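Local coordinates for protein coclaurine N-methyltransferase (Coptis japonica, PDB 6GKV) that catalyses the S-adenosyl-L-methionine-dependent N-methylation of coclaurine and probably of related tetrahydroisoquinolines, a step of alkaloid biosynthesis in Coptis japonica, at residues R149-N155 with N174-A180; C132-T138 with Q159-I163; Y115-Q120 with L222-E226; E201-Y206 with G254-P259. All blocks are in the same frame, centred on the assembly; numbering follows the deposited sequence.

In the fold
Interactions 1 to 3 belong to the Rossmann-like sheet and its helices, while interaction 4 joins a loop after strand 191-197 to strand 257-258; all but interaction 3 touch S-adenosyl-L-homocysteine. Interactions 1 and 2 are neighbours, their centres about 8 Å apart: the pair of strands in interaction 1 is joined by helix 157-168, which interaction 2 packs against the glycine-rich turn. Asn155 lies against the adenine, while Gly133 and Gln159 sit by the ribose. Interaction 3 fixes helix 104-118 on the same sheet, its centre about 17 Å from that of interaction 1; Tyr115 touches Leu137. Interaction 4, nearest atoms about 4 Å from interaction 3, reaches both ligands through His202, which touches the bound N-methylheliamine as well.

Interaction 1: residues R149-N155 with N174-A180; sequences RVTAVTN and NVEVKLA. With SAH (S-adenosyl-L-homocysteine), chain C.
Val150 O receives the N-H of Glu176 at 3.1 Å, the first of five backbone bonds that join 149-155 and 174-180 in parallel, as the two strands of a beta-alpha-beta crossover whose helix is 157-168. The pair forms the outer part of the Rossmann-like sheet. Ala152 sits at its middle, giving its N-H to Glu176 O and accepting from Lys178 N at 2.8 Å, the latter bond close to straight (173°).

On one face Thr151, Val153, Glu176 and Lys178 project together. Lys178 starts with CB 4.0 Å from Ala152 O; CG, CD and CE then pass in turn over the Thr151 methyl, with CE 4.0 Å from Thr151 CG2. A last bend (chi4 -48°) brings NZ back to Glu176 OE2, 2.5 Å away, a salt bridge in which NZ meets OE2 nearly along its C-O bond. The other face carries Ala152, Thr154, Val177 and Leu179; here Val177 lies under Ile163 of the crossover helix.

At the C-terminal end the chain reaches the cofactor pocket. Asn155, its CG placed between the backbone N and the carbonyl carbon (chi1 64°), lays its amide group over one face of the adenine, CG 3.6 Å from C2 of S-adenosyl-L-homocysteine. A glycine here would probably leave that adenine face without its cover and the base freer to shift. Beside it, Ala180 N is bonded to Thr154 O at 2.7 Å, and Asn155 CB rests 3.2 Å from Ala180 O.

Interaction 2: residues C132-T138 with Q159-I163; sequences CGQGALT and QKEYI. With SAH (S-adenosyl-L-homocysteine), chain C.
Cys132 and Ile163 make the apolar side of this contact: Ile163 reaches in from helix 157-168 and sets CD1 3.7 Å from Cys132 SG. The same methyl lies against the backbone of Gly135, with Ile163 CD1 3.6 Å from Gly135 N, while CG1 of the isoleucine rests on the carbonyl of Gln134. Ile163 CG1 stands anti to its own carbonyl carbon (chi1 -71°), which points the longer branch at the turn. A beta carbon on Gly135 would collide with it. Lower down, the Thr138 methyl comes loosely up to Ile163 CG2, its hydroxyl being bonded to Asp129.

Backbone geometry shapes the turn. Cys132 to Gly135 is a type II' turn closed by the bond from Gly135 N to Cys132 O at 2.8 Å, and Gly135 is the N-cap of helix 136-143. Gly131, Gly133 and Ala136 are consistent with the GxGxxA loop of Rossmann-type folds. Gly133 has a positive phi (60°) and packs so closely under the cofactor that a beta carbon would meet SAH CA.

The polar and flat groups gather round the two glutamines and Tyr162. Gln159 stretches out, its chain extended beyond CG, across the Gly133 carbonyl to the ribose hydroxyls O2' and O3' of S-adenosyl-L-homocysteine; OE1 is less surely placed, and the bond from NE2 to SAH O3' (3.2 Å) is weak. Gln134 crosses it obliquely, the amide planes 78° apart, with Gln134 NE2 3.5 Å from Gln159 CG. Tyr162 presents its ring edge to Gln134 O, which lies near the ring plane 3.6 Å from CD2.

Interaction 3: residues Y115-Q120 with L222-E226; sequences YCERAQ and LLFLE
Tyr115 and Phe224 form the tight half of the contact by which helix 104-118 lies on strand 221-230 of the Rossmann-like sheet. Their rings meet obliquely, planes 54° apart, with Tyr115 CD1 only 3.3 Å from Phe224 CE2. Phe224 CG is anti to its backbone N (chi1 176°), and the ring therefore rises from the strand toward the helix, between Tyr115 and the CB of Arg118. Ala119 fills the base of this wedge, its methyl 3.6 Å from Phe224 CB. Phe224 also meets His346 edge-to-face, and that imidazole accepts from Arg118.

Beyond the rings, the Tyr115 hydroxyl gives a very short hydrogen bond (2.5 Å) to Glu226 OE1, which lies near the plane of the phenol ring; the carboxylate plane is turned 57° from it. Lys91 meets the same hydroxyl, and His346 shares Glu226 OE1, while Glu226 OE2 lies close to the carboxylate of Glu198, a residue of the substrate pocket. A valine in place of this tyrosine would probably leave Glu226 OE1 without its phenolic mate and a gap beside Phe224 into which that ring could turn.

The opposite end is loose and faces solvent. Gln120 leaves the helix through a Schellman motif, with positive phi, and its exposed side chain merely grazes Leu222, OE1 lying 3.7 Å from Leu222 CD1. Leu222 is itself partly exposed, and the same methyl carbon, CD1, approaches the carbonyl oxygen of Ala119, 3.8 Å from Ala119 O.

Interaction 4: residues E201-Y206 with G254-P259; sequences EHMKNY and GTMIIP. With SAH (S-adenosyl-L-homocysteine), chain C.
His202 and Thr255 meet where the loop following strand 191-197, at the C-terminal ends of the parallel strands of the Rossmann-like sheet, closes on the segment leading into strand 257-258. The imidazole is turned so that ND1 points its N-H at Thr255 O, 3.0 Å away at 161°, the oxygen lying near the ring plane. This fixes the ring's rotation, and NE2 is bonded to Tyr75. His202 borders both ligands: CD2 lies 3.9 Å from C8 of S-adenosyl-L-homocysteine, and the residue also touches the bound N-methylheliamine. Met256 passes slantwise by the imidazole, its SD 4.0 Å from His202 CE1.

Backbones are joined beside it, Ile257 N binding Glu201 O at 2.8 Å in the carbonyl plane. Glu201's own carboxylate turns away, to Ile228 N. Ile257 is flanked by two side chains. Lys204 runs aslant of it, with NZ 3.6 Å from Ile257 CG1, while Tyr206 and Ile257 come at each other from opposite directions, OH 3.8 Å from Ile257 CG2. The Tyr206 hydroxyl is bonded to Phe200 O. Over one face of that phenol ring sits Lys204 O, 3.5 Å above the plane at the centre.

Interaction 1: residues R149-N155 with N174-A180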
# COMPACT_ATOMS: atom_id res chain seq x y z
N ARG A 149 4.27 -27.96 18.07
CA ARG A 149 4.82 -29.02 17.23
C ARG A 149 5.26 -28.37 15.92
O ARG A 149 4.52 -28.30 14.94
CB ARG A 149 3.78 -30.14 17.05
CG ARG A 149 3.90 -31.10 15.87
CD ARG A 149 2.52 -31.77 15.62
NE ARG A 149 1.38 -30.87 15.88
CZ ARG A 149 0.68 -30.81 17.02
NH1 ARG A 149 0.98 -31.60 18.04
NH2 ARG A 149 -0.32 -29.94 17.15
N VAL A 150 6.48 -27.85 15.95
CA VAL A 150 6.97 -27.06 14.85
C VAL A 150 7.30 -27.97 13.69
O VAL A 150 7.84 -29.06 13.88
CB VAL A 150 8.20 -26.23 15.26
CG1 VAL A 150 7.82 -25.26 16.33
CG2 VAL A 150 9.28 -27.14 15.79
N THR A 151 6.96 -27.51 12.48
CA THR A 151 7.31 -28.23 11.26
C THR A 151 8.12 -27.36 10.29
O THR A 151 7.65 -26.32 9.83
CB THR A 151 6.06 -28.75 10.54
OG1 THR A 151 5.19 -29.42 11.48
CG2 THR A 151 6.46 -29.69 9.40
N ALA A 152 9.33 -27.79 9.98
CA ALA A 152 10.20 -27.00 9.11
C ALA A 152 10.18 -27.54 7.68
O ALA A 152 10.24 -28.74 7.48
CB ALA A 152 11.61 -26.99 9.66
N VAL A 153 10.10 -26.67 6.68
CA VAL A 153 10.12 -27.15 5.29
C VAL A 153 11.25 -26.55 4.46
O VAL A 153 11.37 -25.34 4.34
CB VAL A 153 8.80 -26.85 4.57
CG1 VAL A 153 8.85 -27.44 3.18
CG2 VAL A 153 7.65 -27.43 5.34
N THR A 154 12.06 -27.42 3.87
CA THR A 154 13.23 -27.02 3.09
C THR A 154 13.39 -27.86 1.84
O THR A 154 13.00 -29.01 1.83
CB THR A 154 14.51 -27.16 3.90
OG1 THR A 154 14.32 -26.62 5.21
CG2 THR A 154 15.60 -26.40 3.23
N ASN A 155 13.98 -27.31 0.78
CA ASN A 155 14.39 -28.11 -0.37
C ASN A 155 15.90 -28.34 -0.38
O ASN A 155 16.48 -28.71 -1.40
CB ASN A 155 13.94 -27.44 -1.67
CG ASN A 155 14.63 -26.10 -1.90
OD1 ASN A 155 15.16 -25.48 -0.98
ND2 ASN A 155 14.61 -25.65 -3.15
N ASN A 174 9.36 -31.53 19.68
CA ASN A 174 8.50 -30.85 18.72
C ASN A 174 8.94 -30.86 17.28
O ASN A 174 8.11 -30.99 16.37
CB ASN A 174 8.34 -29.40 19.15
CG ASN A 174 8.41 -29.24 20.64
OD1 ASN A 174 9.18 -28.42 21.14
ND2 ASN A 174 7.61 -30.01 21.37
N VAL A 175 10.24 -30.72 17.06
CA VAL A 175 10.72 -30.44 15.72
C VAL A 175 10.55 -31.60 14.77
O VAL A 175 10.95 -32.72 15.06
CB VAL A 175 12.20 -30.05 15.72
CG1 VAL A 175 12.63 -29.68 14.30
CG2 VAL A 175 12.44 -28.90 16.67
N GLU A 176 9.94 -31.30 13.64
CA GLU A 176 9.81 -32.21 12.52
C GLU A 176 10.24 -31.45 11.26
O GLU A 176 9.89 -30.28 11.09
CB GLU A 176 8.37 -32.71 12.42
CG GLU A 176 7.98 -33.22 11.06
CD GLU A 176 6.50 -33.52 10.98
OE1 GLU A 176 5.85 -33.60 12.04
OE2 GLU A 176 5.98 -33.68 9.85
N VAL A 177 11.03 -32.09 10.38
CA VAL A 177 11.51 -31.41 9.19
C VAL A 177 11.22 -32.16 7.89
O VAL A 177 11.50 -33.36 7.79
CB VAL A 177 13.03 -31.16 9.26
CG1 VAL A 177 13.48 -30.28 8.10
CG2 VAL A 177 13.41 -30.54 10.58
N LYS A 178 10.69 -31.45 6.90
CA LYS A 178 10.30 -32.05 5.63
C LYS A 178 11.14 -31.51 4.47
O LYS A 178 11.33 -30.30 4.36
CB LYS A 178 8.82 -31.78 5.33
CG LYS A 178 7.85 -32.10 6.45
CD LYS A 178 6.40 -31.98 5.95
CE LYS A 178 5.40 -32.61 6.92
NZ LYS A 178 5.81 -33.97 7.37
N LEU A 179 11.61 -32.39 3.59
CA LEU A 179 12.36 -31.94 2.42
C LEU A 179 11.46 -31.84 1.18
O LEU A 179 11.03 -32.86 0.63
CB LEU A 179 13.54 -32.86 2.15
CG LEU A 179 14.65 -32.33 1.23
CD1 LEU A 179 15.58 -31.35 1.95
CD2 LEU A 179 15.42 -33.51 0.68
N ALA A 180 11.17 -30.61 0.73
CA ALA A 180 10.22 -30.38 -0.36
C ALA A 180 10.48 -29.10 -1.14
O ALA A 180 10.97 -28.11 -0.58
CB ALA A 180 8.79 -30.35 0.19
N SAH C . 14.15 -18.57 6.71
CA SAH C . 15.56 -18.82 7.00
CB SAH C . 16.41 -18.65 5.75
CG SAH C . 15.94 -17.58 4.76
SD SAH C . 16.90 -17.64 3.22
C SAH C . 16.08 -17.91 8.09
O SAH C . 15.42 -16.91 8.38
OXT SAH C . 17.15 -18.14 8.69
C5' SAH C . 15.57 -18.43 2.28
C4' SAH C . 15.23 -19.86 2.72
O4' SAH C . 14.22 -20.40 1.89
C3' SAH C . 16.43 -20.80 2.61
O3' SAH C . 16.38 -21.71 3.68
C2' SAH C . 16.20 -21.59 1.34
O2' SAH C . 16.74 -22.88 1.51
C1' SAH C . 14.67 -21.59 1.25
N9 SAH C . 14.17 -21.68 -0.14
C8 SAH C . 14.50 -20.90 -1.22
N7 SAH C . 13.79 -21.34 -2.30
C5 SAH C . 13.02 -22.39 -1.91
C6 SAH C . 12.12 -23.22 -2.59
N6 SAH C . 11.87 -23.05 -3.89
N1 SAH C . 11.48 -24.24 -1.90
C2 SAH C . 11.73 -24.43 -0.56
N3 SAH C . 12.62 -23.61 0.11
C4 SAH C . 13.25 -22.61 -0.56

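Interaction 2: residues C132-T138 with Q159-I163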
# COMPACT_ATOMS: atom_id res chain seq x y z
N CYS A 132 12.95 -22.75 6.09
CA CYS A 132 13.45 -22.64 7.45
C CYS A 132 14.93 -22.31 7.64
O CYS A 132 15.38 -22.09 8.77
CB CYS A 132 13.16 -23.96 8.16
SG CYS A 132 14.01 -25.32 7.37
N GLY A 133 15.70 -22.33 6.55
CA GLY A 133 17.14 -22.12 6.65
C GLY A 133 17.80 -23.17 7.52
O GLY A 133 17.58 -24.37 7.33
N GLN A 134 18.60 -22.74 8.49
CA GLN A 134 19.17 -23.65 9.47
C GLN A 134 18.32 -23.69 10.74
O GLN A 134 18.81 -24.03 11.82
CB GLN A 134 20.61 -23.26 9.80
CG GLN A 134 21.58 -23.61 8.69
CD GLN A 134 21.44 -22.71 7.47
OE1 GLN A 134 21.06 -21.54 7.59
NE2 GLN A 134 21.73 -23.25 6.29
N GLY A 135 17.05 -23.34 10.60
CA GLY A 135 16.07 -23.56 11.66
C GLY A 135 16.18 -22.68 12.88
O GLY A 135 15.68 -23.05 13.94
N ALA A 136 16.81 -21.51 12.73
CA ALA A 136 16.91 -20.54 13.82
C ALA A 136 15.55 -20.32 14.49
O ALA A 136 15.44 -20.30 15.73
CB ALA A 136 17.45 -19.23 13.30
N LEU A 137 14.50 -20.19 13.67
CA LEU A 137 13.15 -19.97 14.18
C LEU A 137 12.49 -21.26 14.67
O LEU A 137 11.87 -21.27 15.73
CB LEU A 137 12.27 -19.33 13.10
CG LEU A 137 10.81 -19.02 13.45
CD1 LEU A 137 10.67 -18.06 14.65
CD2 LEU A 137 10.12 -18.44 12.22
N THR A 138 12.64 -22.34 13.90
CA THR A 138 12.09 -23.64 14.29
C THR A 138 12.56 -24.02 15.69
O THR A 138 11.74 -24.29 16.57
CB THR A 138 12.49 -24.74 13.30
OG1 THR A 138 11.75 -24.57 12.09
CG2 THR A 138 12.20 -26.12 13.86
N GLN A 159 20.08 -28.36 4.97
CA GLN A 159 19.31 -27.69 6.02
C GLN A 159 18.45 -28.68 6.82
O GLN A 159 18.31 -28.55 8.04
CB GLN A 159 18.46 -26.56 5.41
CG GLN A 159 19.32 -25.41 4.87
CD GLN A 159 18.51 -24.26 4.27
OE1 GLN A 159 17.29 -24.29 4.26
NE2 GLN A 159 19.21 -23.23 3.78
N LYS A 160 17.91 -29.69 6.15
CA LYS A 160 17.27 -30.80 6.85
C LYS A 160 18.27 -31.54 7.73
O LYS A 160 17.92 -32.04 8.82
CB LYS A 160 16.63 -31.77 5.85
CG LYS A 160 15.77 -32.86 6.47
CD LYS A 160 15.44 -33.93 5.43
CE LYS A 160 14.29 -34.82 5.86
NZ LYS A 160 14.54 -35.44 7.19
N GLU A 161 19.52 -31.62 7.25
CA GLU A 161 20.66 -32.16 8.01
C GLU A 161 20.73 -31.61 9.42
O GLU A 161 20.48 -32.29 10.41
CB GLU A 161 21.98 -31.80 7.32
CG GLU A 161 22.54 -32.74 6.24
CD GLU A 161 22.28 -34.21 6.52
OE1 GLU A 161 22.43 -34.66 7.68
OE2 GLU A 161 21.95 -34.94 5.55
N TYR A 162 21.03 -30.32 9.47
CA TYR A 162 21.45 -29.66 10.68
C TYR A 162 20.35 -29.59 11.72
O TYR A 162 20.62 -29.64 12.92
CB TYR A 162 21.96 -28.25 10.35
CG TYR A 162 22.29 -27.48 11.59
CD1 TYR A 162 23.45 -27.75 12.29
CD2 TYR A 162 21.44 -26.50 12.08
CE1 TYR A 162 23.77 -27.07 13.44
CE2 TYR A 162 21.74 -25.81 13.23
CZ TYR A 162 22.91 -26.10 13.91
OH TYR A 162 23.22 -25.41 15.06
N ILE A 163 19.11 -29.46 11.27
CA ILE A 163 18.04 -29.21 12.22
C ILE A 163 17.74 -30.48 13.00
O ILE A 163 17.79 -30.48 14.23
CB ILE A 163 16.78 -28.67 11.51
CG1 ILE A 163 17.06 -27.24 11.04
CG2 ILE A 163 15.62 -28.66 12.46
CD1 ILE A 163 16.11 -26.72 10.01
N SAH C . 14.15 -18.57 6.71
CA SAH C . 15.56 -18.82 7.00
CB SAH C . 16.41 -18.65 5.75
CG SAH C . 15.94 -17.58 4.76
SD SAH C . 16.90 -17.64 3.22
C SAH C . 16.08 -17.91 8.09
O SAH C . 15.42 -16.91 8.38
OXT SAH C . 17.15 -18.14 8.69
C5' SAH C . 15.57 -18.43 2.28
C4' SAH C . 15.23 -19.86 2.72
O4' SAH C . 14.22 -20.40 1.89
C3' SAH C . 16.43 -20.80 2.61
O3' SAH C . 16.38 -21.71 3.68
C2' SAH C . 16.20 -21.59 1.34
O2' SAH C . 16.74 -22.88 1.51
C1' SAH C . 14.67 -21.59 1.25
N9 SAH C . 14.17 -21.68 -0.14
C8 SAH C . 14.50 -20.90 -1.22
N7 SAH C . 13.79 -21.34 -2.30
C5 SAH C . 13.02 -22.39 -1.91
C6 SAH C . 12.12 -23.22 -2.59
N6 SAH C . 11.87 -23.05 -3.89
N1 SAH C . 11.48 -24.24 -1.90
C2 SAH C . 11.73 -24.43 -0.56
N3 SAH C . 12.62 -23.61 0.11
C4 SAH C . 13.25 -22.61 -0.56

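Interaction 3: residues Y115-Q120 with L222-E226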
# COMPACT_ATOMS: atom_id res chain seq x y z
N TYR A 115 9.11 -12.17 16.10
CA TYR A 115 8.29 -13.00 15.23
C TYR A 115 7.17 -13.68 16.01
O TYR A 115 6.03 -13.76 15.56
CB TYR A 115 9.12 -14.08 14.54
CG TYR A 115 10.14 -13.60 13.55
CD1 TYR A 115 9.95 -12.44 12.83
CD2 TYR A 115 11.31 -14.35 13.30
CE1 TYR A 115 10.88 -12.04 11.87
CE2 TYR A 115 12.25 -13.94 12.39
CZ TYR A 115 12.04 -12.77 11.68
OH TYR A 115 12.99 -12.35 10.77
N CYS A 116 7.52 -14.19 17.19
CA CYS A 116 6.56 -14.90 18.03
C CYS A 116 5.50 -13.97 18.56
O CYS A 116 4.35 -14.35 18.70
CB CYS A 116 7.26 -15.58 19.20
SG CYS A 116 8.55 -16.70 18.67
N GLU A 117 5.92 -12.75 18.85
CA GLU A 117 5.03 -11.70 19.29
C GLU A 117 4.04 -11.36 18.18
O GLU A 117 2.82 -11.43 18.37
CB GLU A 117 5.84 -10.47 19.71
CG GLU A 117 5.07 -9.28 20.26
CD GLU A 117 6.03 -8.17 20.72
OE1 GLU A 117 7.17 -8.50 21.14
OE2 GLU A 117 5.66 -6.98 20.65
N ARG A 118 4.57 -11.04 17.00
CA ARG A 118 3.74 -10.52 15.92
C ARG A 118 2.89 -11.61 15.25
O ARG A 118 1.81 -11.34 14.72
CB ARG A 118 4.62 -9.80 14.89
CG ARG A 118 5.24 -8.53 15.47
CD ARG A 118 5.82 -7.62 14.40
NE ARG A 118 6.14 -6.31 14.95
CZ ARG A 118 6.89 -5.39 14.36
NH1 ARG A 118 7.43 -5.62 13.17
NH2 ARG A 118 7.09 -4.23 14.96
N ALA A 119 3.37 -12.85 15.28
CA ALA A 119 2.58 -13.97 14.78
C ALA A 119 1.69 -14.54 15.89
O ALA A 119 0.83 -15.38 15.63
CB ALA A 119 3.48 -15.05 14.21
N GLN A 120 1.91 -14.06 17.12
CA GLN A 120 1.11 -14.42 18.29
C GLN A 120 1.11 -15.92 18.52
O GLN A 120 0.05 -16.53 18.75
CB GLN A 120 -0.33 -13.91 18.16
CG GLN A 120 -0.48 -12.39 18.21
CD GLN A 120 -1.80 -11.94 17.64
OE1 GLN A 120 -2.63 -12.76 17.27
NE2 GLN A 120 -2.00 -10.63 17.55
N LEU A 222 -3.04 -18.13 11.52
CA LEU A 222 -2.42 -16.94 10.95
C LEU A 222 -1.24 -17.28 10.05
O LEU A 222 -0.64 -18.35 10.17
CB LEU A 222 -1.96 -15.99 12.05
CG LEU A 222 -3.06 -15.64 13.05
CD1 LEU A 222 -2.60 -14.64 14.09
CD2 LEU A 222 -4.29 -15.14 12.31
N LEU A 223 -0.96 -16.36 9.14
CA LEU A 223 0.23 -16.38 8.31
C LEU A 223 1.09 -15.16 8.64
O LEU A 223 0.64 -14.03 8.48
CB LEU A 223 -0.15 -16.36 6.82
CG LEU A 223 1.06 -16.12 5.91
CD1 LEU A 223 2.05 -17.26 6.08
CD2 LEU A 223 0.67 -15.97 4.43
N PHE A 224 2.32 -15.39 9.12
CA PHE A 224 3.23 -14.27 9.35
C PHE A 224 4.36 -14.25 8.30
O PHE A 224 5.06 -15.25 8.09
CB PHE A 224 3.82 -14.31 10.74
CG PHE A 224 4.85 -13.22 10.98
CD1 PHE A 224 4.45 -11.91 11.20
CD2 PHE A 224 6.20 -13.51 10.96
CE1 PHE A 224 5.38 -10.90 11.41
CE2 PHE A 224 7.14 -12.50 11.16
CZ PHE A 224 6.73 -11.20 11.39
N LEU A 225 4.55 -13.09 7.68
CA LEU A 225 5.53 -12.93 6.60
C LEU A 225 6.56 -11.84 6.85
O LEU A 225 6.22 -10.73 7.21
CB LEU A 225 4.81 -12.62 5.29
CG LEU A 225 5.71 -12.24 4.12
CD1 LEU A 225 6.52 -13.44 3.73
CD2 LEU A 225 4.88 -11.75 2.94
N GLU A 226 7.83 -12.16 6.62
CA GLU A 226 8.87 -11.14 6.54
C GLU A 226 9.51 -11.16 5.14
O GLU A 226 9.88 -12.22 4.62
CB GLU A 226 9.95 -11.35 7.60
CG GLU A 226 11.04 -10.25 7.58
CD GLU A 226 12.20 -10.53 8.55
OE1 GLU A 226 12.06 -10.27 9.76
OE2 GLU A 226 13.26 -11.01 8.10

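Interaction 4: residues E201-Y206 with G254-P259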
# COMPACT_ATOMS: atom_id res chain seq x y z
N GLU A 201 11.01 -13.53 -1.87
CA GLU A 201 12.00 -12.87 -2.73
C GLU A 201 12.55 -13.77 -3.85
O GLU A 201 13.06 -13.28 -4.86
CB GLU A 201 13.16 -12.34 -1.88
CG GLU A 201 12.79 -11.17 -0.94
CD GLU A 201 12.44 -11.61 0.47
OE1 GLU A 201 11.79 -12.65 0.64
OE2 GLU A 201 12.86 -10.93 1.43
N HIS A 202 12.44 -15.09 -3.66
CA HIS A 202 12.88 -16.10 -4.62
C HIS A 202 11.75 -16.63 -5.48
O HIS A 202 11.97 -17.40 -6.41
CB HIS A 202 13.51 -17.27 -3.87
CG HIS A 202 14.73 -16.89 -3.08
ND1 HIS A 202 15.83 -16.29 -3.66
CD2 HIS A 202 15.03 -17.05 -1.77
CE1 HIS A 202 16.75 -16.09 -2.73
NE2 HIS A 202 16.29 -16.54 -1.58
N MET A 203 10.53 -16.24 -5.13
CA MET A 203 9.35 -16.70 -5.84
C MET A 203 8.95 -15.68 -6.88
O MET A 203 9.57 -14.63 -6.97
CB MET A 203 8.20 -16.95 -4.87
CG MET A 203 8.58 -17.80 -3.68
SD MET A 203 9.02 -19.49 -4.14
CE MET A 203 10.61 -19.67 -3.32
N LYS A 204 7.91 -15.99 -7.64
CA LYS A 204 7.43 -15.11 -8.69
C LYS A 204 5.93 -14.90 -8.55
O LYS A 204 5.49 -13.86 -8.06
CB LYS A 204 7.75 -15.68 -10.07
CG LYS A 204 9.23 -15.87 -10.34
CD LYS A 204 9.99 -14.55 -10.20
CE LYS A 204 11.48 -14.71 -10.55
NZ LYS A 204 12.26 -13.56 -10.02
N ASN A 205 5.15 -15.89 -8.98
CA ASN A 205 3.70 -15.79 -8.94
C ASN A 205 3.13 -15.94 -7.53
O ASN A 205 2.81 -17.06 -7.09
CB ASN A 205 3.06 -16.82 -9.87
CG ASN A 205 1.56 -16.61 -10.02
OD1 ASN A 205 0.89 -16.14 -9.10
ND2 ASN A 205 1.02 -16.96 -11.18
N TYR A 206 2.96 -14.80 -6.86
CA TYR A 206 2.55 -14.74 -5.46
C TYR A 206 1.09 -15.10 -5.25
O TYR A 206 0.70 -15.62 -4.20
CB TYR A 206 2.80 -13.34 -4.93
CG TYR A 206 4.25 -12.93 -4.83
CD1 TYR A 206 5.17 -13.73 -4.18
CD2 TYR A 206 4.68 -11.73 -5.37
CE1 TYR A 206 6.49 -13.35 -4.09
CE2 TYR A 206 6.00 -11.34 -5.28
CZ TYR A 206 6.91 -12.15 -4.64
OH TYR A 206 8.23 -11.75 -4.54
N GLY A 254 17.88 -13.62 -12.27
CA GLY A 254 16.52 -14.11 -12.18
C GLY A 254 16.14 -14.93 -10.96
O GLY A 254 15.21 -15.74 -11.03
N THR A 255 16.84 -14.76 -9.84
CA THR A 255 16.48 -15.49 -8.62
C THR A 255 15.94 -14.60 -7.51
O THR A 255 15.60 -15.10 -6.44
CB THR A 255 17.70 -16.26 -8.00
OG1 THR A 255 18.81 -15.38 -7.86
CG2 THR A 255 18.09 -17.45 -8.85
N MET A 256 15.90 -13.29 -7.75
CA MET A 256 15.53 -12.33 -6.72
C MET A 256 14.55 -11.28 -7.19
O MET A 256 14.67 -10.76 -8.31
CB MET A 256 16.78 -11.63 -6.16
CG MET A 256 17.52 -12.45 -5.11
SD MET A 256 16.83 -12.14 -3.47
CE MET A 256 16.42 -10.44 -3.70
N ILE A 257 13.59 -10.97 -6.33
CA ILE A 257 12.67 -9.84 -6.50
C ILE A 257 12.76 -8.93 -5.28
O ILE A 257 12.86 -9.40 -4.14
CB ILE A 257 11.21 -10.29 -6.71
CG1 ILE A 257 10.96 -10.72 -8.15
CG2 ILE A 257 10.25 -9.18 -6.44
CD1 ILE A 257 9.57 -11.28 -8.37
N ILE A 258 12.78 -7.62 -5.51
CA ILE A 258 12.66 -6.66 -4.41
C ILE A 258 11.26 -6.07 -4.40
O ILE A 258 10.93 -5.23 -5.25
CB ILE A 258 13.69 -5.52 -4.51
CG1 ILE A 258 15.09 -6.10 -4.73
CG2 ILE A 258 13.62 -4.63 -3.27
CD1 ILE A 258 15.58 -6.92 -3.56
N PRO A 259 10.41 -6.54 -3.47
CA PRO A 259 9.04 -5.98 -3.42
C PRO A 259 9.01 -4.58 -2.79
O PRO A 259 9.92 -4.18 -2.07
CB PRO A 259 8.26 -7.01 -2.56
CG PRO A 259 9.27 -8.09 -2.14
CD PRO A 259 10.65 -7.53 -2.40
N SAH C . 14.15 -18.57 6.71
CA SAH C . 15.56 -18.82 7.00
CB SAH C . 16.41 -18.65 5.75
CG SAH C . 15.94 -17.58 4.76
SD SAH C . 16.90 -17.64 3.22
C SAH C . 16.08 -17.91 8.09
O SAH C . 15.42 -16.91 8.38
OXT SAH C . 17.15 -18.14 8.69
C5' SAH C . 15.57 -18.43 2.28
C4' SAH C . 15.23 -19.86 2.72
O4' SAH C . 14.22 -20.40 1.89
C3' SAH C . 16.43 -20.80 2.61
O3' SAH C . 16.38 -21.71 3.68
C2' SAH C . 16.20 -21.59 1.34
O2' SAH C . 16.74 -22.88 1.51
C1' SAH C . 14.67 -21.59 1.25
N9 SAH C . 14.17 -21.68 -0.14
C8 SAH C . 14.50 -20.90 -1.22
N7 SAH C . 13.79 -21.34 -2.30
C5 SAH C . 13.02 -22.39 -1.91
C6 SAH C . 12.12 -23.22 -2.59
N6 SAH C . 11.87 -23.05 -3.89
N1 SAH C . 11.48 -24.24 -1.90
C2 SAH C . 11.73 -24.43 -0.56
N3 SAH C . 12.62 -23.61 0.11
C4 SAH C . 13.25 -22.61 -0.56